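Local coordinates for TCP pilus virulence regulatory protein (Vibrio cholerae, PDB 4MLO), which activates transcription of virulence genes as an AraC-family regulator, probably including those for the TCP pilus, and holds a palmitoleic acid in a pocket between its cupin-like and DNA-binding parts, at residues Asn106-Asn111 / Lys154-Tyr159; Gly150-Val155 / Ile162-Asp167; Ile220-Ser225 / Ser252-Ser257. One frame throughout, in Å; residues are numbered along the deposited sequence. Where two conformers were deposited one is given.

Interaction 1: Asn106-Asn111 / Lys154-Tyr159; sequences NLYSEN and KVEKKY
The phenol ring of Y108 lies against the helix 141-159 with the backbone carbonyl of E156 over one face: E156 O stands 4.0 Å above the ring plane, over its centre. K157 approaches the ring obliquely, and the phenol oxygen of Y108 lies on its first two carbons, with Y108 OH 3.5 Å from K157 CA and 3.6 Å from K157 CB. At the neighbouring corner of the ring, Y108 CE2 meets the CB methylene of E156 at 3.8 Å. The ring and the E156 carboxylate are turned 80° apart, almost perpendicular.

Within the cupin-like domain the contact joins the loop between helix 102-106 and strand 114-118 to the C-terminal end of helix 141-159. Y108 sits in that loop, and its chi1 of -66°, with CG beside the backbone N, sends the ring across to the helix. E156 keeps an extended chain beyond CG (chi2 -173°), which carries its carboxylate past the ring to other partners: OE1 forms a salt bridge with R105, and OE2 accepts hydrogen bonds from the backbone N atoms of F163 and I164. K157 touches through CA and the first carbons of its side chain; the rest leads away. The following residue of the loop, S109, pairs its backbone with N160 and I162.

The contact between the two segments is therefore van der Waals in character, an aromatic face laid on a peptide carbonyl and methylene groups. The buried carboxylate of E156 is satisfied by one arginine and two peptide N-H groups, which would probably stabilise its negative charge.

Interaction 2: Gly150-Val155 / Ile162-Asp167; sequences GFFSKV and IFITDD
One turn of helix 141-159 faces an irregular loop whose first residues turn back beside the helix before the chain leaves it, the CA atoms of F152 and F163 lying 7.0 Å apart. The contact belongs to the cupin-like part of the protein, where this helix packs beside the β-strands and the returning chain leads on toward helix 170-180. F152 is the centre of it. Its ring receives F163 over one face, F163 CE1 standing 3.7 Å above the plane and offset toward the rim, above F152 CE1. The two ring planes are inclined at 52° with centroids 5.2 Å apart, an oblique aromatic pair in which the CD1-CE1 side of F163 does the touching.

The two rings reach each other from different chi1 positions. F163 has CG anti to its backbone N (chi1 -176°), whereas CG of F152 is anti to its carbonyl carbon (chi1 -62°), and both side chains leave the backbone toward the other segment. I164 reaches CD2, on the other side of the F152 ring, obliquely with CD1 and CG1 of its longer branch. F152 is thus held by two consecutive residues of the loop, and M32 and L60 of the β-strands, with L94, also touch it.

The loop is fixed in addition by polar bonds of its backbone: I164 O takes a bond from R105, and T165 N bonds to the hydroxyl of Y30, whose ring also meets that of F163. At the I164 branch, CD1 lies 3.8 Å from F152 CD2 and 4.0 Å from F152 CE2.

Interaction 3: Ile220-Ser225 / Ser252-Ser257; sequences IRISYS and STVFKS
I222 pushes its side chain against V254 and F255 where two helices, 213-230 and 248-259, cross almost perpendicularly. Helix 248-259 is probably the second helix of the C-terminal helix-turn-helix, after 236-242, and 213-230 is, as in AraC relatives, the long helix leading into it. The axes of the two short segments come within 10.3 Å of each other, with a signed crossing angle of -91°.

The tight part is the isoleucine's longer branch. I222 CG1 meets V254 CG1 at 3.6 Å, and I222 CD1 continues onto the helix backbone itself, 3.7 Å from F255 N. With chi2 at -59°, the branch turns at CG1, and its terminal methyl reaches across the start of the F255 side chain, 3.9 Å from F255 CB. V254 holds CG1 anti to its backbone N, setting that methyl against the isoleucine. F251 and T258 of the same helix, with F245 of the preceding loop, add to the packing around I222.

The looser part lies at the F255 ring. S225 comes up to its edge in the ring plane, with no polar bond between them, while I226, M229, P263 and Y266 also touch the phenylalanine. Away from the interface, K256, T253 and S257 occupy the exposed flank of helix 248-259.

The serine hydroxyl spends its proton within its own helix, which probably helps to satisfy it beside the buried aromatic edge. S225 OG donates to I222 O at 2.7 Å, the donor tilted 18° from the carbonyl plane, and is 4.0 Å from F255 CD2.

How the interactions relate
Interactions 1 and 2 both use helix 141-159, at successive turns, and touch one another, their centres about 7 Å apart. Interaction 1 is partly buried and reaches out to an exposed lysine, whereas interaction 2 lies deeper, between aromatic and aliphatic groups. Polar bonds of the helix and of the loops tie the two contacts together. Interaction 3 stands apart on the opposite side of the chain's centre, with its centre about 31 and 28 Å from those of interactions 1 and 2. It too is buried and apolar, but pairs two helices instead of a helix and a loop.

Interaction 1: Asn106-Asn111 / Lys154-Tyr159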
loop_
_atom_site.group_PDB
_atom_site.type_symbol
_atom_site.label_atom_id
_atom_site.label_comp_id
_atom_site.label_asym_id
_atom_site.label_seq_id
_atom_site.Cartn_x
_atom_site.Cartn_y
_atom_site.Cartn_z
ATOM N N ASN A 106 -22.764 0.746 2.257
ATOM C CA ASN A 106 -23.082 -0.433 3.055
ATOM C C ASN A 106 -23.533 -1.607 2.203
ATOM O O ASN A 106 -23.499 -2.747 2.675
ATOM C CB ASN A 106 -24.162 -0.109 4.086
ATOM C CG ASN A 106 -23.609 0.621 5.282
ATOM O OD1 ASN A 106 -22.406 0.557 5.562
ATOM N ND2 ASN A 106 -24.482 1.327 6.003
ATOM N N LEU A 107 -23.938 -1.368 0.959
ATOM C CA LEU A 107 -24.272 -2.460 0.054
ATOM C C LEU A 107 -23.041 -3.108 -0.589
ATOM O O LEU A 107 -23.143 -4.217 -1.119
ATOM C CB LEU A 107 -25.219 -1.947 -1.036
ATOM C CG LEU A 107 -26.616 -1.559 -0.525
ATOM C CD1 LEU A 107 -27.462 -0.870 -1.596
ATOM C CD2 LEU A 107 -27.343 -2.785 -0.027
ATOM N N TYR A 108 -21.893 -2.446 -0.558
ATOM C CA TYR A 108 -20.691 -2.942 -1.217
ATOM C C TYR A 108 -20.000 -4.042 -0.398
ATOM O O TYR A 108 -20.049 -4.056 0.838
ATOM C CB TYR A 108 -19.710 -1.787 -1.428
ATOM C CG TYR A 108 -20.134 -0.693 -2.393
ATOM C CD1 TYR A 108 -21.129 -0.909 -3.350
ATOM C CD2 TYR A 108 -19.527 0.563 -2.350
ATOM C CE1 TYR A 108 -21.497 0.080 -4.250
ATOM C CE2 TYR A 108 -19.893 1.565 -3.257
ATOM C CZ TYR A 108 -20.881 1.315 -4.201
ATOM O OH TYR A 108 -21.251 2.299 -5.100
ATOM N N SER A 109 -19.316 -4.948 -1.102
ATOM C CA SER A 109 -18.512 -5.984 -0.460
ATOM C C SER A 109 -17.146 -5.421 -0.023
ATOM O O SER A 109 -16.765 -4.304 -0.368
ATOM C CB SER A 109 -18.337 -7.171 -1.399
ATOM O OG SER A 109 -17.346 -6.906 -2.373
ATOM N N GLU A 110 -16.393 -6.210 0.751
ATOM C CA GLU A 110 -15.163 -5.718 1.372
ATOM C C GLU A 110 -13.977 -6.642 1.119
ATOM O O GLU A 110 -13.036 -6.673 1.913
ATOM C CB GLU A 110 -15.352 -5.540 2.876
ATOM C CG GLU A 110 -16.524 -4.667 3.263
ATOM C CD GLU A 110 -16.488 -4.290 4.734
ATOM O OE1 GLU A 110 -17.364 -4.760 5.495
ATOM O OE2 GLU A 110 -15.577 -3.522 5.119
ATOM N N ASN A 111 -13.991 -7.388 0.020
ATOM C CA ASN A 111 -12.979 -8.416 -0.198
ATOM C C ASN A 111 -11.802 -7.951 -1.045
ATOM O O ASN A 111 -10.662 -8.334 -0.760
ATOM C CB ASN A 111 -13.621 -9.645 -0.845
ATOM C CG ASN A 111 -14.726 -10.234 0.012
ATOM O OD1 ASN A 111 -14.644 -10.226 1.248
ATOM N ND2 ASN A 111 -15.778 -10.734 -0.638
ATOM N N LYS A 154 -16.005 6.199 -7.708
ATOM C CA LYS A 154 -16.296 5.481 -8.951
ATOM C C LYS A 154 -15.551 4.153 -9.016
ATOM O O LYS A 154 -16.085 3.185 -9.572
ATOM C CB LYS A 154 -16.015 6.353 -10.175
ATOM C CG LYS A 154 -14.613 6.890 -10.346
ATOM C CD LYS A 154 -14.623 7.963 -11.436
ATOM C CE LYS A 154 -13.228 8.484 -11.730
ATOM N NZ LYS A 154 -13.237 9.605 -12.723
ATOM N N VAL A 155 -14.357 4.055 -8.418
ATOM C CA VAL A 155 -13.694 2.748 -8.289
ATOM C C VAL A 155 -14.527 1.799 -7.434
ATOM O O VAL A 155 -14.687 0.622 -7.765
ATOM C CB VAL A 155 -12.274 2.905 -7.721
ATOM C CG1 VAL A 155 -11.616 1.549 -7.511
ATOM C CG2 VAL A 155 -11.455 3.758 -8.648
ATOM N N GLU A 156 -15.049 2.283 -6.301
ATOM C CA GLU A 156 -15.865 1.416 -5.459
ATOM C C GLU A 156 -17.114 0.950 -6.202
ATOM O O GLU A 156 -17.512 -0.213 -6.089
ATOM C CB GLU A 156 -16.238 2.132 -4.161
ATOM C CG GLU A 156 -15.033 2.367 -3.213
ATOM C CD GLU A 156 -15.448 2.931 -1.874
ATOM O OE1 GLU A 156 -16.557 3.524 -1.797
ATOM O OE2 GLU A 156 -14.674 2.768 -0.890
ATOM N N LYS A 157 -17.752 1.849 -6.958
ATOM C CA LYS A 157 -18.961 1.477 -7.683
ATOM C C LYS A 157 -18.649 0.454 -8.765
ATOM O O LYS A 157 -19.409 -0.496 -8.952
ATOM C CB LYS A 157 -19.621 2.718 -8.281
ATOM C CG LYS A 157 -20.924 2.453 -9.079
ATOM C CD LYS A 157 -21.488 3.765 -9.583
ATOM C CE LYS A 157 -22.594 3.573 -10.633
ATOM N NZ LYS A 157 -23.695 2.728 -10.137
ATOM N N LYS A 158 -17.528 0.620 -9.478
ATOM C CA LYS A 158 -17.165 -0.343 -10.518
ATOM C C LYS A 158 -17.066 -1.757 -9.960
ATOM O O LYS A 158 -17.522 -2.713 -10.597
ATOM C CB LYS A 158 -15.845 0.066 -11.177
ATOM C CG LYS A 158 -15.177 -1.025 -12.012
ATOM C CD LYS A 158 -13.797 -0.588 -12.488
ATOM C CE LYS A 158 -13.127 -1.695 -13.285
ATOM N NZ LYS A 158 -11.813 -1.251 -13.777
ATOM N N TYR A 159 -16.482 -1.912 -8.772
ATOM C CA TYR A 159 -16.277 -3.213 -8.160
ATOM C C TYR A 159 -17.349 -3.565 -7.135
ATOM O O TYR A 159 -17.298 -4.661 -6.568
ATOM C CB TYR A 159 -14.893 -3.280 -7.494
ATOM C CG TYR A 159 -13.754 -3.332 -8.484
ATOM C CD1 TYR A 159 -13.289 -4.543 -8.982
ATOM C CD2 TYR A 159 -13.143 -2.168 -8.913
ATOM C CE1 TYR A 159 -12.240 -4.577 -9.870
ATOM C CE2 TYR A 159 -12.103 -2.191 -9.815
ATOM C CZ TYR A 159 -11.656 -3.391 -10.286
ATOM O OH TYR A 159 -10.615 -3.396 -11.175
#

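Interaction 2: Gly150-Val155 / Ile162-Asp167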
loop_
_atom_site.group_PDB
_atom_site.type_symbol
_atom_site.label_atom_id
_atom_site.label_comp_id
_atom_site.label_asym_id
_atom_site.label_seq_id
_atom_site.Cartn_x
_atom_site.Cartn_y
_atom_site.Cartn_z
ATOM N N GLY A 150 -14.308 11.555 -5.282
ATOM C CA GLY A 150 -15.012 11.115 -6.478
ATOM C C GLY A 150 -14.304 9.962 -7.173
ATOM O O GLY A 150 -14.946 9.046 -7.696
ATOM N N PHE A 151 -12.971 9.987 -7.177
ATOM C CA PHE A 151 -12.191 8.912 -7.796
ATOM C C PHE A 151 -12.417 7.591 -7.065
ATOM O O PHE A 151 -12.743 6.566 -7.679
ATOM C CB PHE A 151 -10.708 9.286 -7.796
ATOM C CG PHE A 151 -9.859 8.427 -8.708
ATOM C CD1 PHE A 151 -9.604 8.819 -10.002
ATOM C CD2 PHE A 151 -9.352 7.226 -8.277
ATOM C CE1 PHE A 151 -8.837 8.022 -10.838
ATOM C CE2 PHE A 151 -8.602 6.436 -9.111
ATOM C CZ PHE A 151 -8.351 6.838 -10.386
ATOM N N PHE A 152 -12.262 7.600 -5.745
ATOM C CA PHE A 152 -12.501 6.395 -4.964
ATOM C C PHE A 152 -13.945 5.943 -5.095
ATOM O O PHE A 152 -14.219 4.742 -5.174
ATOM C CB PHE A 152 -12.160 6.639 -3.493
ATOM C CG PHE A 152 -10.710 6.979 -3.231
ATOM C CD1 PHE A 152 -9.705 6.529 -4.067
ATOM C CD2 PHE A 152 -10.354 7.741 -2.127
ATOM C CE1 PHE A 152 -8.383 6.840 -3.824
ATOM C CE2 PHE A 152 -9.009 8.053 -1.881
ATOM C CZ PHE A 152 -8.038 7.592 -2.721
ATOM N N SER A 153 -14.891 6.889 -5.109
ATOM C CA SER A 153 -16.292 6.520 -5.281
ATOM C C SER A 153 -16.538 5.735 -6.577
ATOM O O SER A 153 -17.277 4.742 -6.573
ATOM C CB SER A 153 -17.179 7.763 -5.237
ATOM O OG SER A 153 -17.238 8.232 -3.905
ATOM N N LYS A 154 -16.005 6.199 -7.708
ATOM C CA LYS A 154 -16.296 5.481 -8.951
ATOM C C LYS A 154 -15.551 4.153 -9.016
ATOM O O LYS A 154 -16.085 3.185 -9.572
ATOM C CB LYS A 154 -16.015 6.353 -10.175
ATOM C CG LYS A 154 -14.613 6.890 -10.346
ATOM C CD LYS A 154 -14.623 7.963 -11.436
ATOM C CE LYS A 154 -13.228 8.484 -11.730
ATOM N NZ LYS A 154 -13.237 9.605 -12.723
ATOM N N VAL A 155 -14.357 4.055 -8.418
ATOM C CA VAL A 155 -13.694 2.748 -8.289
ATOM C C VAL A 155 -14.527 1.799 -7.434
ATOM O O VAL A 155 -14.687 0.622 -7.765
ATOM C CB VAL A 155 -12.274 2.905 -7.721
ATOM C CG1 VAL A 155 -11.616 1.549 -7.511
ATOM C CG2 VAL A 155 -11.455 3.758 -8.648
ATOM N N ILE A 162 -15.763 -1.922 -1.146
ATOM C CA ILE A 162 -15.215 -0.864 -0.301
ATOM C C ILE A 162 -13.723 -0.739 -0.575
ATOM O O ILE A 162 -12.991 -1.737 -0.566
ATOM C CB ILE A 162 -15.472 -1.178 1.182
ATOM C CG1 ILE A 162 -16.968 -1.125 1.511
ATOM C CG2 ILE A 162 -14.696 -0.210 2.092
ATOM C CD1 ILE A 162 -17.601 0.240 1.360
ATOM N N PHE A 163 -13.269 0.489 -0.820
ATOM C CA PHE A 163 -11.848 0.803 -0.830
ATOM C C PHE A 163 -11.452 1.504 0.465
ATOM O O PHE A 163 -10.570 1.021 1.176
ATOM C CB PHE A 163 -11.483 1.668 -2.046
ATOM C CG PHE A 163 -10.001 1.943 -2.165
ATOM C CD1 PHE A 163 -9.516 3.243 -2.100
ATOM C CD2 PHE A 163 -9.095 0.893 -2.303
ATOM C CE1 PHE A 163 -8.174 3.504 -2.181
ATOM C CE2 PHE A 163 -7.718 1.153 -2.383
ATOM C CZ PHE A 163 -7.277 2.459 -2.337
ATOM N N ILE A 164 -12.135 2.589 0.824
ATOM C CA ILE A 164 -11.845 3.284 2.086
ATOM C C ILE A 164 -12.576 2.548 3.207
ATOM O O ILE A 164 -13.783 2.707 3.421
ATOM C CB ILE A 164 -12.221 4.766 2.042
ATOM C CG1 ILE A 164 -11.551 5.465 0.849
ATOM C CG2 ILE A 164 -11.847 5.449 3.375
ATOM C CD1 ILE A 164 -10.021 5.338 0.827
ATOM N N THR A 165 -11.815 1.767 3.952
ATOM C CA THR A 165 -12.351 0.908 4.997
ATOM C C THR A 165 -12.830 1.728 6.173
ATOM O O THR A 165 -12.332 2.816 6.442
ATOM C CB THR A 165 -11.287 -0.086 5.460
ATOM O OG1 THR A 165 -10.864 -0.864 4.332
ATOM C CG2 THR A 165 -11.831 -1.022 6.510
ATOM N N ASP A 166 -13.794 1.165 6.895
ATOM C CA ASP A 166 -14.349 1.829 8.062
ATOM C C ASP A 166 -13.351 1.900 9.217
ATOM O O ASP A 166 -12.579 0.964 9.466
ATOM C CB ASP A 166 -15.599 1.098 8.520
ATOM C CG ASP A 166 -16.309 1.840 9.609
ATOM O OD1 ASP A 166 -17.209 2.636 9.282
ATOM O OD2 ASP A 166 -15.934 1.656 10.783
ATOM N N ASP A 167 -13.434 2.999 9.976
ATOM C CA ASP A 167 -12.470 3.278 11.040
ATOM C C ASP A 167 -12.424 2.183 12.101
ATOM O O ASP A 167 -11.404 2.029 12.773
ATOM C CB ASP A 167 -12.807 4.607 11.725
ATOM C CG ASP A 167 -12.577 5.801 10.838
ATOM O OD1 ASP A 167 -11.400 6.107 10.544
ATOM O OD2 ASP A 167 -13.578 6.448 10.458
#

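Interaction 3: Ile220-Ser225 / Ser252-Ser257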
loop_
_atom_site.group_PDB
_atom_site.type_symbol
_atom_site.label_atom_id
_atom_site.label_comp_id
_atom_site.label_asym_id
_atom_site.label_seq_id
_atom_site.Cartn_x
_atom_site.Cartn_y
_atom_site.Cartn_z
ATOM N N ILE A 220 4.503 -5.993 8.851
ATOM C CA ILE A 220 4.347 -4.620 9.323
ATOM C C ILE A 220 5.707 -3.990 9.596
ATOM O O ILE A 220 5.942 -2.811 9.263
ATOM C CB ILE A 220 3.439 -4.598 10.561
ATOM C CG1 ILE A 220 2.035 -5.110 10.188
ATOM C CG2 ILE A 220 3.387 -3.170 11.196
ATOM C CD1 ILE A 220 1.191 -5.358 11.406
ATOM N N ARG A 221 6.643 -4.773 10.151
ATOM C CA ARG A 221 8.000 -4.280 10.406
ATOM C C ARG A 221 8.755 -3.981 9.114
ATOM O O ARG A 221 9.510 -3.017 9.064
ATOM C CB ARG A 221 8.779 -5.273 11.258
ATOM C CG ARG A 221 8.271 -5.355 12.710
ATOM C CD ARG A 221 9.097 -6.325 13.563
ATOM N NE ARG A 221 8.729 -6.162 14.983
ATOM C CZ ARG A 221 8.810 -7.083 15.920
ATOM N NH1 ARG A 221 9.250 -8.299 15.669
ATOM N NH2 ARG A 221 8.402 -6.763 17.160
ATOM N N ILE A 222 8.541 -4.756 8.048
ATOM C CA ILE A 222 9.208 -4.415 6.780
ATOM C C ILE A 222 8.690 -3.092 6.245
ATOM O O ILE A 222 9.449 -2.258 5.721
ATOM C CB ILE A 222 9.028 -5.547 5.748
ATOM C CG1 ILE A 222 9.853 -6.798 6.105
ATOM C CG2 ILE A 222 9.399 -5.095 4.295
ATOM C CD1 ILE A 222 11.362 -6.593 6.220
ATOM N N SER A 223 7.390 -2.884 6.310
ATOM C CA SER A 223 6.876 -1.636 5.786
ATOM C C SER A 223 7.338 -0.456 6.637
ATOM O O SER A 223 7.582 0.624 6.099
ATOM C CB SER A 223 5.367 -1.748 5.646
ATOM O OG SER A 223 5.083 -2.697 4.618
ATOM N N TYR A 224 7.552 -0.662 7.942
ATOM C CA TYR A 224 8.178 0.363 8.767
ATOM C C TYR A 224 9.600 0.665 8.293
ATOM O O TYR A 224 9.990 1.838 8.164
ATOM C CB TYR A 224 8.123 -0.099 10.231
ATOM C CG TYR A 224 8.525 0.908 11.275
ATOM C CD1 TYR A 224 9.826 1.058 11.645
ATOM C CD2 TYR A 224 7.555 1.615 11.984
ATOM C CE1 TYR A 224 10.205 1.965 12.642
ATOM C CE2 TYR A 224 7.935 2.531 12.978
ATOM C CZ TYR A 224 9.277 2.700 13.270
ATOM O OH TYR A 224 9.708 3.585 14.260
ATOM N N SER A 225 10.382 -0.375 7.979
ATOM C CA SER A 225 11.750 -0.150 7.502
ATOM C C SER A 225 11.757 0.621 6.177
ATOM O O SER A 225 12.666 1.427 5.927
ATOM C CB SER A 225 12.493 -1.486 7.359
ATOM O OG SER A 225 12.150 -2.248 6.203
ATOM N N SER A 252 17.361 -8.751 6.975
ATOM C CA SER A 252 17.716 -8.951 5.568
ATOM C C SER A 252 16.959 -10.114 4.963
ATOM O O SER A 252 16.494 -10.037 3.816
ATOM C CB SER A 252 19.224 -9.200 5.425
ATOM O OG SER A 252 19.959 -8.122 5.956
ATOM N N THR A 253 16.834 -11.209 5.712
ATOM C CA THR A 253 16.159 -12.404 5.209
ATOM C C THR A 253 14.672 -12.141 4.925
ATOM O O THR A 253 14.135 -12.482 3.854
ATOM C CB THR A 253 16.326 -13.541 6.220
ATOM O OG1 THR A 253 17.718 -13.848 6.416
ATOM C CG2 THR A 253 15.675 -14.771 5.681
ATOM N N VAL A 254 13.980 -11.522 5.883
ATOM C CA VAL A 254 12.582 -11.172 5.669
ATOM C C VAL A 254 12.413 -10.136 4.543
ATOM O O VAL A 254 11.462 -10.219 3.767
ATOM C CB VAL A 254 11.962 -10.677 6.994
ATOM C CG1 VAL A 254 10.511 -10.280 6.772
ATOM C CG2 VAL A 254 12.076 -11.771 8.056
ATOM N N PHE A 255 13.318 -9.138 4.446
ATOM C CA PHE A 255 13.215 -8.111 3.415
ATOM C C PHE A 255 13.354 -8.749 2.035
ATOM O O PHE A 255 12.556 -8.472 1.129
ATOM C CB PHE A 255 14.269 -7.038 3.659
ATOM C CG PHE A 255 14.067 -5.783 2.852
ATOM C CD1 PHE A 255 14.480 -5.724 1.535
ATOM C CD2 PHE A 255 13.416 -4.696 3.368
ATOM C CE1 PHE A 255 14.286 -4.596 0.787
ATOM C CE2 PHE A 255 13.206 -3.549 2.607
ATOM C CZ PHE A 255 13.641 -3.517 1.299
ATOM N N LYS A 256 14.341 -9.638 1.896
ATOM C CA LYS A 256 14.557 -10.359 0.641
ATOM C C LYS A 256 13.342 -11.194 0.247
ATOM O O LYS A 256 12.974 -11.240 -0.924
ATOM C CB LYS A 256 15.802 -11.247 0.773
ATOM C CG LYS A 256 17.087 -10.491 0.721
ATOM C CD LYS A 256 18.256 -11.364 1.205
ATOM C CE LYS A 256 19.550 -10.597 1.162
ATOM N NZ LYS A 256 20.711 -11.485 1.473
ATOM N N SER A 257 12.721 -11.889 1.205
ATOM C CA SER A 257 11.524 -12.689 0.932
ATOM C C SER A 257 10.359 -11.813 0.475
ATOM O O SER A 257 9.580 -12.188 -0.404
ATOM C CB SER A 257 11.155 -13.467 2.197
ATOM O OG SER A 257 9.913 -14.160 2.097
#